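Local coordinates for protein halocarboxylic acid dehalogenase DehI (PDB 3BJX) that is a group I haloacid dehalogenase that probably hydrolyses the carbon-halogen bond of 2-haloalkanoic acids to release halide, at residues A[46-51]-A[167-172]; A[82-87]-A[132-137]. One frame throughout, in Å; residues are numbered along the deposited sequence.

Contact 1: A[46-51]-A[167-172]; sequences RVPWVA and KGMDPL. With SO4 (sulfate ion), chain E.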
loop_
_atom_site.group_PDB
_atom_site.type_symbol
_atom_site.label_atom_id
_atom_site.label_comp_id
_atom_site.label_asym_id
_atom_site.label_seq_id
_atom_site.Cartn_x
_atom_site.Cartn_y
_atom_site.Cartn_z
ATOM N N ARG A 46 -7.209 24.855 -3.486
ATOM C CA ARG A 46 -8.347 25.508 -2.773
ATOM C C ARG A 46 -8.775 24.650 -1.582
ATOM O O ARG A 46 -9.940 24.254 -1.453
ATOM C CB ARG A 46 -9.574 25.808 -3.680
ATOM C CG ARG A 46 -9.274 26.287 -5.115
ATOM C CD ARG A 46 -10.481 26.083 -6.041
ATOM N NE ARG A 46 -11.515 27.058 -5.734
ATOM C CZ ARG A 46 -12.761 26.784 -5.329
ATOM N NH1 ARG A 46 -13.201 25.527 -5.203
ATOM N NH2 ARG A 46 -13.590 27.794 -5.068
ATOM N N VAL A 47 -7.799 24.364 -0.721
ATOM C CA VAL A 47 -7.987 23.530 0.462
ATOM C C VAL A 47 -7.271 24.168 1.655
ATOM O O VAL A 47 -6.240 24.831 1.485
ATOM C CB VAL A 47 -7.458 22.070 0.239
ATOM C CG1 VAL A 47 -8.322 21.309 -0.777
ATOM C CG2 VAL A 47 -5.994 22.055 -0.176
ATOM N N PRO A 48 -7.807 23.977 2.869
ATOM C CA PRO A 48 -7.231 24.566 4.061
ATOM C C PRO A 48 -6.274 23.638 4.849
ATOM O O PRO A 48 -6.008 23.877 6.037
ATOM C CB PRO A 48 -8.479 24.904 4.899
ATOM C CG PRO A 48 -9.572 24.011 4.386
ATOM C CD PRO A 48 -9.051 23.257 3.190
ATOM N N TRP A 49 -5.781 22.586 4.215
ATOM C CA TRP A 49 -4.789 21.719 4.839
ATOM C C TRP A 49 -3.844 21.153 3.779
ATOM O O TRP A 49 -4.178 21.102 2.587
ATOM C CB TRP A 49 -5.453 20.598 5.676
ATOM C CG TRP A 49 -5.797 19.327 4.939
ATOM C CD1 TRP A 49 -5.163 18.114 5.046
ATOM C CD2 TRP A 49 -6.861 19.131 3.989
ATOM N NE1 TRP A 49 -5.759 17.182 4.222
ATOM C CE2 TRP A 49 -6.802 17.779 3.561
ATOM C CE3 TRP A 49 -7.858 19.963 3.456
ATOM C CZ2 TRP A 49 -7.714 17.239 2.623
ATOM C CZ3 TRP A 49 -8.764 19.415 2.507
ATOM C CH2 TRP A 49 -8.671 18.073 2.105
ATOM N N VAL A 50 -2.662 20.753 4.226
ATOM C CA VAL A 50 -1.735 19.959 3.429
ATOM C C VAL A 50 -1.936 18.501 3.825
ATOM O O VAL A 50 -1.882 18.174 5.019
ATOM C CB VAL A 50 -0.250 20.416 3.632
ATOM C CG1 VAL A 50 0.705 19.419 3.041
ATOM C CG2 VAL A 50 -0.025 21.786 2.975
ATOM N N ALA A 51 -2.210 17.649 2.826
ATOM C CA ALA A 51 -2.540 16.253 3.053
ATOM C C ALA A 51 -1.458 15.592 3.881
ATOM O O ALA A 51 -0.268 15.868 3.670
ATOM C CB ALA A 51 -2.705 15.522 1.759
ATOM N N LYS A 167 -15.408 31.395 -0.476
ATOM C CA LYS A 167 -16.033 32.164 0.611
ATOM C C LYS A 167 -16.391 31.389 1.877
ATOM O O LYS A 167 -16.152 31.873 2.987
ATOM C CB LYS A 167 -17.290 32.884 0.102
ATOM N N GLY A 168 -16.973 30.204 1.722
ATOM C CA GLY A 168 -17.409 29.424 2.889
ATOM C C GLY A 168 -16.314 28.619 3.584
ATOM O O GLY A 168 -16.597 27.663 4.316
HETATM N N MSE A 169 -15.062 29.006 3.365
HETATM C CA MSE A 169 -13.935 28.209 3.817
HETATM C C MSE A 169 -12.807 29.042 4.430
HETATM O O MSE A 169 -12.290 29.981 3.813
HETATM C CB MSE A 169 -13.423 27.364 2.657
HETATM C CG MSE A 169 -12.431 26.315 3.045
HETATM SE SE MSE A 169 -11.470 25.775 1.453
HETATM C CE MSE A 169 -12.455 24.155 0.959
ATOM N N ASP A 170 -12.450 28.678 5.660
ATOM C CA ASP A 170 -11.352 29.306 6.382
ATOM C C ASP A 170 -10.070 28.807 5.754
ATOM O O ASP A 170 -9.987 27.624 5.419
ATOM C CB ASP A 170 -11.418 28.952 7.874
ATOM C CG ASP A 170 -12.604 29.615 8.580
ATOM O OD1 ASP A 170 -12.810 30.839 8.366
ATOM O OD2 ASP A 170 -13.326 28.918 9.338
ATOM N N PRO A 171 -9.081 29.704 5.567
ATOM C CA PRO A 171 -7.819 29.404 4.851
ATOM C C PRO A 171 -6.981 28.243 5.437
ATOM O O PRO A 171 -6.254 27.556 4.688
ATOM C CB PRO A 171 -7.043 30.728 4.945
ATOM C CG PRO A 171 -7.663 31.444 6.141
ATOM C CD PRO A 171 -9.116 31.099 6.042
ATOM N N LEU A 172 -7.090 28.026 6.750
ATOM C CA LEU A 172 -6.291 27.009 7.431
ATOM C C LEU A 172 -7.061 26.353 8.583
ATOM O O LEU A 172 -7.312 26.973 9.611
ATOM C CB LEU A 172 -4.946 27.610 7.892
ATOM C CG LEU A 172 -3.691 26.767 8.167
ATOM C CD1 LEU A 172 -3.427 25.669 7.165
ATOM C CD2 LEU A 172 -2.482 27.690 8.218
HETATM S S SO4 E . -5.339 13.691 4.593
HETATM O O1 SO4 E . -6.686 14.273 4.443
HETATM O O2 SO4 E . -4.805 13.333 3.278
HETATM O O3 SO4 E . -4.470 14.681 5.210
HETATM O O4 SO4 E . -5.350 12.489 5.429
#
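The ring of Pro-48 meets the side chain of Met-169, a selenomethionine here, at about a right angle; Pro-48 CD lies 3.9 Å from Met-169 SE. With CG anti to the backbone N (chi1 -169°), Met-169 reaches out toward the 46-51 loop, extended through chi2, and the bend at chi3 brings its methyl CE to 3.5 Å from Arg-46 O. A long, unbranched, polarisable side chain suits this place, because it can lie against a ring and a carbonyl together. Pro-48 CB, on another part of the ring, approaches Asp-170 O at 3.2 Å.

Where the backbones run close, two CA-H...O contacts form. Pro-48 offers no N-H, but its CA lies 3.2 Å from Pro-171 O, in a bent approach (131° at the hydrogen). In return the CA-H of Leu-172 meets Pro-48 O more nearly straight, at 151°. Leu-172 has CB turned away from the 46-51 loop, yet its branch CD1 comes back to 3.3 Å from the same Pro-48 O.

Trp-49 takes no part in gripping 167-172. It holds a sulfate, probably from the crystallisation liquor, at its ring edge: NE1-H reaches O3 at 3.0 Å, in the ring plane, while a second bond to O1 is weak. Ser-203 OG and the backbone N of Phe-52, at the start of helix 52-57, are also hydrogen-bonded to the anion. Polar ends here look elsewhere, Arg-46 to Tyr-127 and Asp-170 to Arg-120.

Apolar touching and C-H...O contacts thus join the two segments without a conventional hydrogen bond; such bonds between the loops fall just outside, at Leu-173 and His-165. The donors round the sulfate are consistent with a site for a carboxylate.

Contact 2: A[82-87]-A[132-137]; sequences QAADEL and YLLLIT
Leu-134 sends its side chain from helix 132-137 straight at helix 82-87, where Ala-83, Ala-84 and Leu-87 receive it. Its CB points toward that helix, and chi1 of -73° places CG anti to the carbonyl carbon, where CG comes to 4.0 Å from Leu-87 CD1. From there the two methyls part company. CD1 goes deepest, lying 3.8 Å from the backbone N of Ala-84 and close to the CB atoms of both alanines; CD2 stays with Leu-87, 4.0 Å from its CD1. Leu-87 CD1 also reaches back to Leu-133 CD2 at 4.3 Å.

The alanines suit their places because a single methyl leaves the helix backbone open to a neighbour's branch, whereas the forked tip of Leu-134, met by CD1 of Leu-87, fills the space between axes that pass 10.1 Å apart at 114°. Leu-246 of helix 230-248 touches Ala-83, Leu-87 and Leu-134 alike, and Pro-130, on the same helix as Leu-134, touches Ala-84 and Leu-87. Replacing Leu-134 with an alanine here would probably open a gap over Ala-83 and Ala-84 and leave Leu-87 CD1 freer to turn.

No hydrogen bond crosses between the two segments, so what holds them in this buried core is hydrophobic burial and the fit of aliphatic branches against each other and against the helix backbone.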
loop_
_atom_site.group_PDB
_atom_site.type_symbol
_atom_site.label_atom_id
_atom_site.label_comp_id
_atom_site.label_asym_id
_atom_site.label_seq_id
_atom_site.Cartn_x
_atom_site.Cartn_y
_atom_site.Cartn_z
ATOM N N GLN A 82 -13.103 18.427 -12.639
ATOM C CA GLN A 82 -14.131 17.496 -13.082
ATOM C C GLN A 82 -13.803 16.056 -12.664
ATOM O O GLN A 82 -14.692 15.308 -12.257
ATOM C CB GLN A 82 -14.325 17.601 -14.610
ATOM C CG GLN A 82 -15.765 17.410 -15.079
ATOM C CD GLN A 82 -16.734 18.402 -14.421
ATOM O OE1 GLN A 82 -16.376 19.558 -14.152
ATOM N NE2 GLN A 82 -17.958 17.949 -14.145
ATOM N N ALA A 83 -12.529 15.691 -12.788
ATOM C CA ALA A 83 -11.976 14.416 -12.339
ATOM C C ALA A 83 -12.179 14.207 -10.839
ATOM O O ALA A 83 -12.624 13.135 -10.416
ATOM C CB ALA A 83 -10.514 14.324 -12.705
ATOM N N ALA A 84 -11.886 15.217 -10.033
ATOM C CA ALA A 84 -12.141 15.149 -8.585
ATOM C C ALA A 84 -13.632 15.149 -8.275
ATOM O O ALA A 84 -14.050 14.496 -7.340
ATOM C CB ALA A 84 -11.453 16.316 -7.850
ATOM N N ASP A 85 -14.423 15.898 -9.056
ATOM C CA ASP A 85 -15.876 15.882 -8.962
ATOM C C ASP A 85 -16.448 14.474 -9.145
ATOM O O ASP A 85 -17.298 14.058 -8.349
ATOM C CB ASP A 85 -16.533 16.852 -9.968
ATOM C CG ASP A 85 -16.383 18.336 -9.577
ATOM O OD1 ASP A 85 -15.970 18.650 -8.446
ATOM O OD2 ASP A 85 -16.694 19.202 -10.416
ATOM N N GLU A 86 -15.985 13.760 -10.187
ATOM C CA GLU A 86 -16.434 12.384 -10.482
ATOM C C GLU A 86 -16.113 11.426 -9.332
ATOM O O GLU A 86 -17.018 10.711 -8.835
ATOM C CB GLU A 86 -15.813 11.846 -11.787
ATOM C CG GLU A 86 -15.959 10.327 -11.951
ATOM C CD GLU A 86 -15.582 9.784 -13.327
ATOM O OE1 GLU A 86 -15.016 10.520 -14.148
ATOM O OE2 GLU A 86 -15.847 8.574 -13.581
ATOM N N LEU A 87 -14.833 11.406 -8.930
ATOM C CA LEU A 87 -14.362 10.594 -7.793
ATOM C C LEU A 87 -15.158 10.876 -6.537
ATOM O O LEU A 87 -15.552 9.950 -5.853
ATOM C CB LEU A 87 -12.865 10.782 -7.513
ATOM C CG LEU A 87 -11.866 10.333 -8.587
ATOM C CD1 LEU A 87 -10.510 10.953 -8.351
ATOM C CD2 LEU A 87 -11.761 8.788 -8.694
ATOM N N TYR A 132 -6.616 15.415 -3.729
ATOM C CA TYR A 132 -5.397 14.778 -3.259
ATOM C C TYR A 132 -5.201 13.364 -3.767
ATOM O O TYR A 132 -4.081 12.946 -3.983
ATOM C CB TYR A 132 -5.322 14.781 -1.733
ATOM C CG TYR A 132 -4.803 16.062 -1.181
ATOM C CD1 TYR A 132 -3.506 16.492 -1.476
ATOM C CD2 TYR A 132 -5.607 16.862 -0.348
ATOM C CE1 TYR A 132 -3.023 17.705 -0.961
ATOM C CE2 TYR A 132 -5.130 18.044 0.177
ATOM C CZ TYR A 132 -3.845 18.471 -0.142
ATOM O OH TYR A 132 -3.382 19.640 0.399
ATOM N N LEU A 133 -6.279 12.615 -3.923
ATOM C CA LEU A 133 -6.198 11.288 -4.544
ATOM C C LEU A 133 -5.617 11.338 -5.969
ATOM O O LEU A 133 -4.947 10.403 -6.384
ATOM C CB LEU A 133 -7.573 10.589 -4.537
ATOM C CG LEU A 133 -7.704 9.168 -5.089
ATOM C CD1 LEU A 133 -6.696 8.173 -4.432
ATOM C CD2 LEU A 133 -9.163 8.653 -4.976
ATOM N N LEU A 134 -5.863 12.422 -6.698
ATOM C CA LEU A 134 -5.310 12.600 -8.046
ATOM C C LEU A 134 -3.840 12.948 -8.000
ATOM O O LEU A 134 -3.036 12.333 -8.700
ATOM C CB LEU A 134 -6.049 13.696 -8.809
ATOM C CG LEU A 134 -7.443 13.368 -9.293
ATOM C CD1 LEU A 134 -8.164 14.674 -9.546
ATOM C CD2 LEU A 134 -7.451 12.423 -10.532
ATOM N N LEU A 135 -3.493 13.956 -7.198
ATOM C CA LEU A 135 -2.085 14.327 -6.974
ATOM C C LEU A 135 -1.237 13.090 -6.627
ATOM O O LEU A 135 -0.318 12.753 -7.361
ATOM C CB LEU A 135 -1.947 15.422 -5.903
ATOM C CG LEU A 135 -0.517 15.760 -5.434
ATOM C CD1 LEU A 135 0.382 16.167 -6.594
ATOM C CD2 LEU A 135 -0.492 16.832 -4.373
ATOM N N ILE A 136 -1.580 12.411 -5.533
ATOM C CA ILE A 136 -0.877 11.217 -5.062
ATOM C C ILE A 136 -0.815 10.111 -6.124
ATOM O O ILE A 136 0.220 9.443 -6.266
ATOM C CB ILE A 136 -1.502 10.719 -3.721
ATOM C CG1 ILE A 136 -1.277 11.749 -2.577
ATOM C CG2 ILE A 136 -1.077 9.307 -3.358
ATOM C CD1 ILE A 136 0.091 12.373 -2.499
ATOM N N THR A 137 -1.912 9.934 -6.870
ATOM C CA THR A 137 -1.936 9.052 -8.053
ATOM C C THR A 137 -1.025 9.526 -9.197
ATOM O O THR A 137 -0.317 8.687 -9.761
ATOM C CB THR A 137 -3.372 8.782 -8.582
ATOM O OG1 THR A 137 -4.210 8.398 -7.491
ATOM C CG2 THR A 137 -3.377 7.632 -9.615
#

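Overall arrangement
Along the chain the segments come in the order 46-51, 82-87, 132-137, 167-172, so contact 2 forms within the stretch that contact 1 brings back together. Their centres lie about 17 Å apart in a chain built of helices and loops, without strands. Contact 1 joins two loops, whereas contact 2 packs helix 78-90 on the long helix 112-143. That long helix links them: Tyr-132, in the second segment of contact 2, makes a probable hydrogen bond through OH to Trp-49 O and packs by Val-47, tying the sulfate-holding loop to the helical core. Neither contact is touched by the other subunit, so both belong to the fold of the single chain.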